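Local coordinates for pectinesterase 1 (Solanum lycopersicum, PDB 1XG2), which hydrolyses the methyl esters of pectin through its pectinesterase domain, releasing methanol, and may help prepare tomato fruit cell walls for softening, at residues 134-139 / 157-162; 182-187 / 227-232. One frame throughout, in Å; residues are numbered along the deposited sequence.

Contact 1: residues 134-139 / 157-162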
ATOM      1  N   LEU A 134      -6.836  -5.019  -4.586  1.00  8.35           N
ATOM      2  CA  LEU A 134      -6.048  -4.953  -3.359  1.00  8.60           C
ATOM      3  C   LEU A 134      -5.196  -3.699  -3.339  1.00  8.70           C
ATOM      4  O   LEU A 134      -4.215  -3.578  -4.080  1.00  8.48           O
ATOM      5  CB  LEU A 134      -5.162  -6.199  -3.212  1.00  8.60           C
ATOM      6  CG  LEU A 134      -4.199  -6.200  -2.021  1.00  8.87           C
ATOM      7  CD1 LEU A 134      -4.990  -6.095  -0.725  1.00  9.74           C
ATOM      8  CD2 LEU A 134      -3.319  -7.437  -2.015  1.00 11.71           C
ATOM      9  N   TYR A 135      -5.595  -2.767  -2.483  1.00  8.89           N
ATOM     10  CA  TYR A 135      -4.894  -1.512  -2.266  1.00  8.85           C
ATOM     11  C   TYR A 135      -3.941  -1.680  -1.090  1.00  9.03           C
ATOM     12  O   TYR A 135      -4.296  -1.392   0.060  1.00  7.99           O
ATOM     13  CB  TYR A 135      -5.925  -0.406  -1.963  1.00  8.60           C
ATOM     14  CG  TYR A 135      -5.504   1.026  -2.219  1.00  8.80           C
ATOM     15  CD1 TYR A 135      -4.184   1.381  -2.453  1.00  8.77           C
ATOM     16  CD2 TYR A 135      -6.470   2.032  -2.256  1.00 10.37           C
ATOM     17  CE1 TYR A 135      -3.828   2.705  -2.701  1.00 11.69           C
ATOM     18  CE2 TYR A 135      -6.134   3.340  -2.503  1.00  9.38           C
ATOM     19  CZ  TYR A 135      -4.823   3.683  -2.723  1.00 11.37           C
ATOM     20  OH  TYR A 135      -4.531   5.006  -2.966  1.00 15.30           O
ATOM     21  N   ALA A 136      -2.746  -2.186  -1.392  1.00  9.36           N
ATOM     22  CA  ALA A 136      -1.671  -2.274  -0.430  1.00  9.53           C
ATOM     23  C   ALA A 136      -1.037  -0.898  -0.424  1.00 10.00           C
ATOM     24  O   ALA A 136      -0.060  -0.642  -1.134  1.00 10.31           O
ATOM     25  CB  ALA A 136      -0.679  -3.349  -0.844  1.00 10.06           C
ATOM     26  N   HIS A 137      -1.646  -0.024   0.375  1.00  9.80           N
ATOM     27  CA  HIS A 137      -1.506   1.427   0.290  1.00  9.74           C
ATOM     28  C   HIS A 137      -0.142   1.919   0.778  1.00  9.59           C
ATOM     29  O   HIS A 137       0.559   2.660   0.087  1.00  8.60           O
ATOM     30  CB  HIS A 137      -2.639   2.095   1.084  1.00  9.65           C
ATOM     31  CG  HIS A 137      -2.580   3.588   1.095  1.00 11.16           C
ATOM     32  ND1 HIS A 137      -1.647   4.288   1.820  1.00 14.48           N
ATOM     33  CD2 HIS A 137      -3.344   4.517   0.473  1.00 15.28           C
ATOM     34  CE1 HIS A 137      -1.815   5.584   1.619  1.00 15.82           C
ATOM     35  NE2 HIS A 137      -2.840   5.751   0.807  1.00 12.88           N
ATOM     36  N   SER A 138       0.230   1.495   1.974  1.00  9.28           N
ATOM     37  CA  SER A 138       1.426   2.007   2.625  1.00  9.00           C
ATOM     38  C   SER A 138       1.758   1.112   3.782  1.00  9.20           C
ATOM     39  O   SER A 138       0.965   0.238   4.148  1.00  9.08           O
ATOM     40  CB  SER A 138       1.213   3.447   3.107  1.00  9.12           C
ATOM     41  OG  SER A 138       0.042   3.552   3.893  1.00  8.59           O
ATOM     42  N   GLN A 139       2.930   1.353   4.356  1.00  9.01           N
ATOM     43  CA  GLN A 139       3.478   0.603   5.486  1.00  9.38           C
ATOM     44  C   GLN A 139       3.909  -0.802   5.077  1.00  8.89           C
ATOM     45  O   GLN A 139       3.859  -1.159   3.899  1.00  8.32           O
ATOM     46  CB  GLN A 139       2.531   0.571   6.706  1.00  9.60           C
ATOM     47  CG  GLN A 139       1.858   1.888   7.081  1.00 12.42           C
ATOM     48  CD  GLN A 139       2.785   2.911   7.746  1.00 15.64           C
ATOM     49  OE1 GLN A 139       3.997   2.866   7.570  1.00 17.89           O
ATOM     50  NE2 GLN A 139       2.201   3.854   8.477  1.00 14.78           N
ATOM     51  N   GLY A 157      -0.631   0.404  -5.106  1.00  8.99           N
ATOM     52  CA  GLY A 157      -0.310   1.218  -3.943  1.00  9.49           C
ATOM     53  C   GLY A 157       1.191   1.381  -3.768  1.00  9.59           C
ATOM     54  O   GLY A 157       1.958   1.171  -4.703  1.00 10.03           O
ATOM     55  N   ASN A 158       1.610   1.719  -2.556  1.00  9.42           N
ATOM     56  CA  ASN A 158       3.007   1.993  -2.280  1.00  9.20           C
ATOM     57  C   ASN A 158       3.432   1.472  -0.915  1.00  9.46           C
ATOM     58  O   ASN A 158       4.253   2.086  -0.232  1.00  8.88           O
ATOM     59  CB  ASN A 158       3.264   3.492  -2.394  1.00  9.37           C
ATOM     60  CG  ASN A 158       4.733   3.845  -2.431  1.00  9.41           C
ATOM     61  OD1 ASN A 158       5.554   3.076  -2.977  1.00 13.63           O
ATOM     62  ND2 ASN A 158       5.096   4.975  -1.841  1.00  6.96           N
ATOM     63  N   ALA A 159       2.891   0.312  -0.538  1.00  9.98           N
ATOM     64  CA  ALA A 159       3.383  -0.405   0.647  1.00  9.93           C
ATOM     65  C   ALA A 159       4.790  -0.914   0.397  1.00  9.51           C
ATOM     66  O   ALA A 159       5.227  -0.998  -0.740  1.00  8.99           O
ATOM     67  CB  ALA A 159       2.474  -1.594   0.970  1.00  9.99           C
ATOM     68  N   ALA A 160       5.507  -1.243   1.466  1.00  9.18           N
ATOM     69  CA  ALA A 160       6.600  -2.191   1.353  1.00  9.47           C
ATOM     70  C   ALA A 160       5.942  -3.532   1.662  1.00  9.40           C
ATOM     71  O   ALA A 160       5.507  -3.772   2.793  1.00  9.41           O
ATOM     72  CB  ALA A 160       7.694  -1.882   2.332  1.00  9.90           C
ATOM     73  N   VAL A 161       5.839  -4.384   0.651  1.00  9.34           N
ATOM     74  CA  VAL A 161       4.976  -5.551   0.723  1.00  9.44           C
ATOM     75  C   VAL A 161       5.583  -6.771   0.038  1.00  9.81           C
ATOM     76  O   VAL A 161       6.093  -6.688  -1.080  1.00  9.92           O
ATOM     77  CB  VAL A 161       3.551  -5.241   0.141  1.00  9.31           C
ATOM     78  CG1 VAL A 161       3.617  -4.851  -1.315  1.00 10.18           C
ATOM     79  CG2 VAL A 161       2.623  -6.431   0.317  1.00  8.56           C
ATOM     80  N   VAL A 162       5.526  -7.900   0.740  1.00  9.49           N
ATOM     81  CA  VAL A 162       5.878  -9.202   0.185  1.00 10.47           C
ATOM     82  C   VAL A 162       4.675 -10.144   0.153  1.00  9.95           C
ATOM     83  O   VAL A 162       3.982 -10.327   1.161  1.00 10.48           O
ATOM     84  CB  VAL A 162       7.004  -9.842   1.002  1.00 10.38           C
ATOM     85  CG1 VAL A 162       7.347 -11.227   0.467  1.00 12.12           C
ATOM     86  CG2 VAL A 162       8.227  -8.931   0.972  1.00 10.91           C
TER
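This is a buried, backbone-led contact between the turns of two successive coils of the pectinesterase domain, each turn carrying the chain from one parallel sheet to the next. Three amides of 157-162 are donors to carbonyls of 134-139: Asn158 N to His137 O (3.0 Å), Ala159 N to Ala136 O (3.2 Å) and Ala160 N to Gln139 O (2.9 Å). Ala136 is the centre of an inverse gamma turn. Such stacking of turns on turns belongs to the right-handed parallel beta-helix, and it suits small residues: Ala136 CB meets Ala159 CB at 4.0 Å. Gly157 fits because a CB there would fall 2.2 Å from Ala136 O. Its CA instead comes up at the edge of the Tyr135 ring, 4.0 Å from Tyr135 CE1; CG of Tyr135 lies anti to the backbone N (chi1 -157°), which brings the ring edge beside this CA. The CB of His137 points away from 157-162, and its ND1 shares a hydrogen bond with Ser138 OG (2.8 Å), which lies in the imidazole plane. In this complex His137 NE2 bonds Thr114 of the inhibitor chain, and Asn158 ND2 bonds Asp110 of the same inhibitor chain.

Contact 2: residues 182-187 / 227-232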
ATOM      1  N   THR A 182       0.138  -5.989 -11.140  1.00 11.16           N
ATOM      2  CA  THR A 182       0.559  -4.876 -10.265  1.00 11.40           C
ATOM      3  C   THR A 182       0.485  -3.516 -10.945  1.00 10.78           C
ATOM      4  O   THR A 182       0.600  -3.403 -12.160  1.00 11.41           O
ATOM      5  CB  THR A 182       1.985  -5.066  -9.716  1.00 11.19           C
ATOM      6  OG1 THR A 182       2.948  -5.057 -10.785  1.00 11.12           O
ATOM      7  CG2 THR A 182       2.144  -6.410  -9.042  1.00 11.12           C
ATOM      8  N   ALA A 183       0.267  -2.492 -10.133  1.00 10.75           N
ATOM      9  CA  ALA A 183       0.458  -1.102 -10.519  1.00 10.36           C
ATOM     10  C   ALA A 183       1.097  -0.421  -9.315  1.00  9.89           C
ATOM     11  O   ALA A 183       0.427   0.194  -8.487  1.00  9.51           O
ATOM     12  CB  ALA A 183      -0.860  -0.451 -10.875  1.00 10.76           C
ATOM     13  N   GLN A 184       2.409  -0.580  -9.200  1.00 10.38           N
ATOM     14  CA  GLN A 184       3.134  -0.133  -8.011  1.00  9.60           C
ATOM     15  C   GLN A 184       3.350   1.378  -8.123  1.00 10.22           C
ATOM     16  O   GLN A 184       3.798   1.860  -9.145  1.00 11.24           O
ATOM     17  CB  GLN A 184       4.454  -0.893  -7.894  1.00  9.55           C
ATOM     18  CG  GLN A 184       4.963  -1.047  -6.460  1.00  9.34           C
ATOM     19  CD  GLN A 184       5.479   0.255  -5.877  1.00  9.82           C
ATOM     20  OE1 GLN A 184       5.340   0.513  -4.663  1.00 12.47           O
ATOM     21  NE2 GLN A 184       6.063   1.083  -6.723  1.00  6.26           N
ATOM     22  N   GLY A 185       3.038   2.100  -7.058  1.00 10.81           N
ATOM     23  CA  GLY A 185       2.947   3.547  -7.087  1.00 11.07           C
ATOM     24  C   GLY A 185       3.986   4.301  -6.266  1.00 11.09           C
ATOM     25  O   GLY A 185       3.636   5.296  -5.620  1.00 11.93           O
ATOM     26  N   ARG A 186       5.242   3.855  -6.275  1.00 10.73           N
ATOM     27  CA  ARG A 186       6.326   4.601  -5.637  1.00 11.15           C
ATOM     28  C   ARG A 186       6.682   5.831  -6.469  1.00 11.78           C
ATOM     29  O   ARG A 186       7.103   5.720  -7.615  1.00 10.72           O
ATOM     30  CB  ARG A 186       7.584   3.743  -5.431  1.00 10.47           C
ATOM     31  CG  ARG A 186       8.683   4.474  -4.654  1.00 10.99           C
ATOM     32  CD  ARG A 186       9.887   3.633  -4.285  1.00 11.54           C
ATOM     33  NE  ARG A 186      10.765   3.449  -5.441  1.00 12.35           N
ATOM     34  CZ  ARG A 186      12.088   3.304  -5.405  1.00 14.56           C
ATOM     35  NH1 ARG A 186      12.751   3.293  -4.262  1.00 15.91           N
ATOM     36  NH2 ARG A 186      12.764   3.172  -6.543  1.00 14.66           N
ATOM     37  N   THR A 187       6.518   6.994  -5.852  1.00 13.36           N
ATOM     38  CA  THR A 187       6.629   8.287  -6.503  1.00 14.95           C
ATOM     39  C   THR A 187       8.047   8.845  -6.403  1.00 15.08           C
ATOM     40  O   THR A 187       8.455   9.677  -7.208  1.00 15.32           O
ATOM     41  CB  THR A 187       5.630   9.240  -5.806  1.00 15.48           C
ATOM     42  OG1 THR A 187       4.288   8.854  -6.162  1.00 18.54           O
ATOM     43  CG2 THR A 187       5.758  10.656  -6.297  1.00 17.80           C
ATOM     44  N   SER A 227       8.038   3.378  -9.852  1.00 11.51           N
ATOM     45  CA  SER A 227       7.391   2.079  -9.665  1.00 11.37           C
ATOM     46  C   SER A 227       8.458   1.018  -9.443  1.00 11.28           C
ATOM     47  O   SER A 227       9.451   0.976 -10.158  1.00 10.60           O
ATOM     48  CB  SER A 227       6.544   1.718 -10.898  1.00 11.99           C
ATOM     49  OG  SER A 227       5.662   0.644 -10.652  1.00 11.88           O
ATOM     50  N   ARG A 228       8.269   0.174  -8.439  1.00 10.55           N
ATOM     51  CA  ARG A 228       9.277  -0.814  -8.087  1.00 11.34           C
ATOM     52  C   ARG A 228       8.641  -2.140  -7.700  1.00 11.03           C
ATOM     53  O   ARG A 228       8.004  -2.250  -6.660  1.00 10.91           O
ATOM     54  CB  ARG A 228      10.168  -0.308  -6.963  1.00 11.69           C
ATOM     55  CG  ARG A 228      11.255  -1.292  -6.578  1.00 15.04           C
ATOM     56  CD  ARG A 228      12.481  -0.660  -5.991  1.00 18.78           C
ATOM     57  NE  ARG A 228      12.214  -0.263  -4.623  1.00 20.93           N
ATOM     58  CZ  ARG A 228      13.077  -0.354  -3.625  1.00 25.74           C
ATOM     59  NH1 ARG A 228      14.310  -0.798  -3.827  1.00 29.07           N
ATOM     60  NH2 ARG A 228      12.712   0.024  -2.407  1.00 25.56           N
ATOM     61  N   THR A 229       8.845  -3.140  -8.556  1.00 11.14           N
ATOM     62  CA  THR A 229       8.197  -4.421  -8.448  1.00 11.43           C
ATOM     63  C   THR A 229       9.155  -5.517  -8.886  1.00 12.00           C
ATOM     64  O   THR A 229       9.836  -5.385  -9.908  1.00 12.80           O
ATOM     65  CB  THR A 229       6.952  -4.436  -9.336  1.00 11.61           C
ATOM     66  OG1 THR A 229       6.045  -3.405  -8.918  1.00 10.56           O
ATOM     67  CG2 THR A 229       6.173  -5.734  -9.195  1.00 11.62           C
ATOM     68  N   VAL A 230       9.216  -6.590  -8.109  1.00 12.50           N
ATOM     69  CA  VAL A 230      10.020  -7.747  -8.456  1.00 13.10           C
ATOM     70  C   VAL A 230       9.208  -9.001  -8.268  1.00 13.43           C
ATOM     71  O   VAL A 230       8.490  -9.164  -7.270  1.00 12.81           O
ATOM     72  CB  VAL A 230      11.298  -7.834  -7.620  1.00 13.66           C
ATOM     73  CG1 VAL A 230      12.023  -9.144  -7.875  1.00 15.48           C
ATOM     74  CG2 VAL A 230      12.194  -6.672  -7.939  1.00 14.14           C
ATOM     75  N   VAL A 231       9.310  -9.880  -9.257  1.00 12.85           N
ATOM     76  CA  VAL A 231       8.625 -11.155  -9.238  1.00 13.17           C
ATOM     77  C   VAL A 231       9.722 -12.216  -9.264  1.00 13.70           C
ATOM     78  O   VAL A 231      10.491 -12.265 -10.214  1.00 13.40           O
ATOM     79  CB  VAL A 231       7.722 -11.325 -10.462  1.00 13.35           C
ATOM     80  CG1 VAL A 231       7.100 -12.725 -10.462  1.00 12.54           C
ATOM     81  CG2 VAL A 231       6.641 -10.235 -10.498  1.00 12.78           C
ATOM     82  N   MET A 232       9.815 -13.030  -8.219  1.00 13.96           N
ATOM     83  CA  MET A 232      10.901 -14.012  -8.135  1.00 14.68           C
ATOM     84  C   MET A 232      10.508 -15.377  -7.602  1.00 14.54           C
ATOM     85  O   MET A 232       9.568 -15.518  -6.829  1.00 13.64           O
ATOM     86  CB  MET A 232      12.080 -13.434  -7.345  1.00 15.70           C
ATOM     87  CG  MET A 232      11.820 -13.014  -5.951  1.00 16.87           C
ATOM     88  SD  MET A 232      13.202 -11.969  -5.310  1.00 19.68           S
ATOM     89  CE  MET A 232      12.645 -11.827  -3.659  1.00 19.93           C
TER
HETATM   90  O   HOH W   1       3.977  -2.472 -10.896  1.00  9.20           O
HETATM   91  O   HOH W   2      12.211   2.515  -9.303  1.00 14.12           O
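One water is gripped by three groups where Thr182 and Thr229 reach toward each other tip to tip. It donates to Thr182 OG1 at 2.8 Å, accepts from Gln184 N at 3.0 Å, and also bonds Thr229 OG1. Thr182 OG1 has a second mate in Leu219 O, so threonine suits the place by offering a hydroxyl to both partners and a methyl to the packing. The strands 182-184 and 228-232 belong to different sheets of the beta-helix and face each other across its interior, running at 143° with axes 7.3 Å apart, and side chains join them. A direct polar link is the bond from Ser227 OG to Gln184 O at 2.7 Å; the same hydroxyl also bonds Tyr259 OH. Beside it the aliphatic part of Gln184 slides past Thr229, Gln184 CB lying 3.1 Å from Thr229 OG1. At the end of the contact the guanidinium groups of Arg186 and Arg228 stack, planes 14° apart and centres 4.2 Å apart. Each chain runs extended and then bends at chi3 (78° in Arg186), which lays Arg228 NE over the centre of the Arg186 group, 3.6 Å from Arg186 NH1. Two backbone carbonyls fix the Arg186 guanidinium in place: NH1 bonds Gln191 O and NE bonds Tyr226 O, while NH2 gives a bond to a second water (2.9 Å) in the guanidinium plane. With an alanine in place of Arg186, those two carbonyls would probably be left without this donor and the Arg228 guanidinium, without its stacking partner, freer to turn. Arg228 NH2 in its turn bonds Thr193 O. Two like charges can lie face to face here probably because N-H groups of both meet backbone oxygens, whose partial negative charge would offset part of the repulsion.

Contacts 1 and 2 lie with their centres about 10 Å apart and meet where one coil follows another: Gly157 O of contact 1 probably accepts a hydrogen bond from Gly185 N of contact 2, at 2.8 Å. Asn158 packs on Arg186, and its OD1 bonds Thr193 OG1, while Thr193 O serves Arg228, so one loop residue ties both contacts together. Both flank the probable substrate cleft, where Thr79 and Trp223 probably bind the substrate, as in relatives. Gly157 lies about 4 Å from the side chain of Trp223; the side chains of Tyr135 and Thr79 are about 4 Å apart, those of Ser227 and Trp223 about 6 Å. Ala183 touches Asp153, the predicted nucleophile.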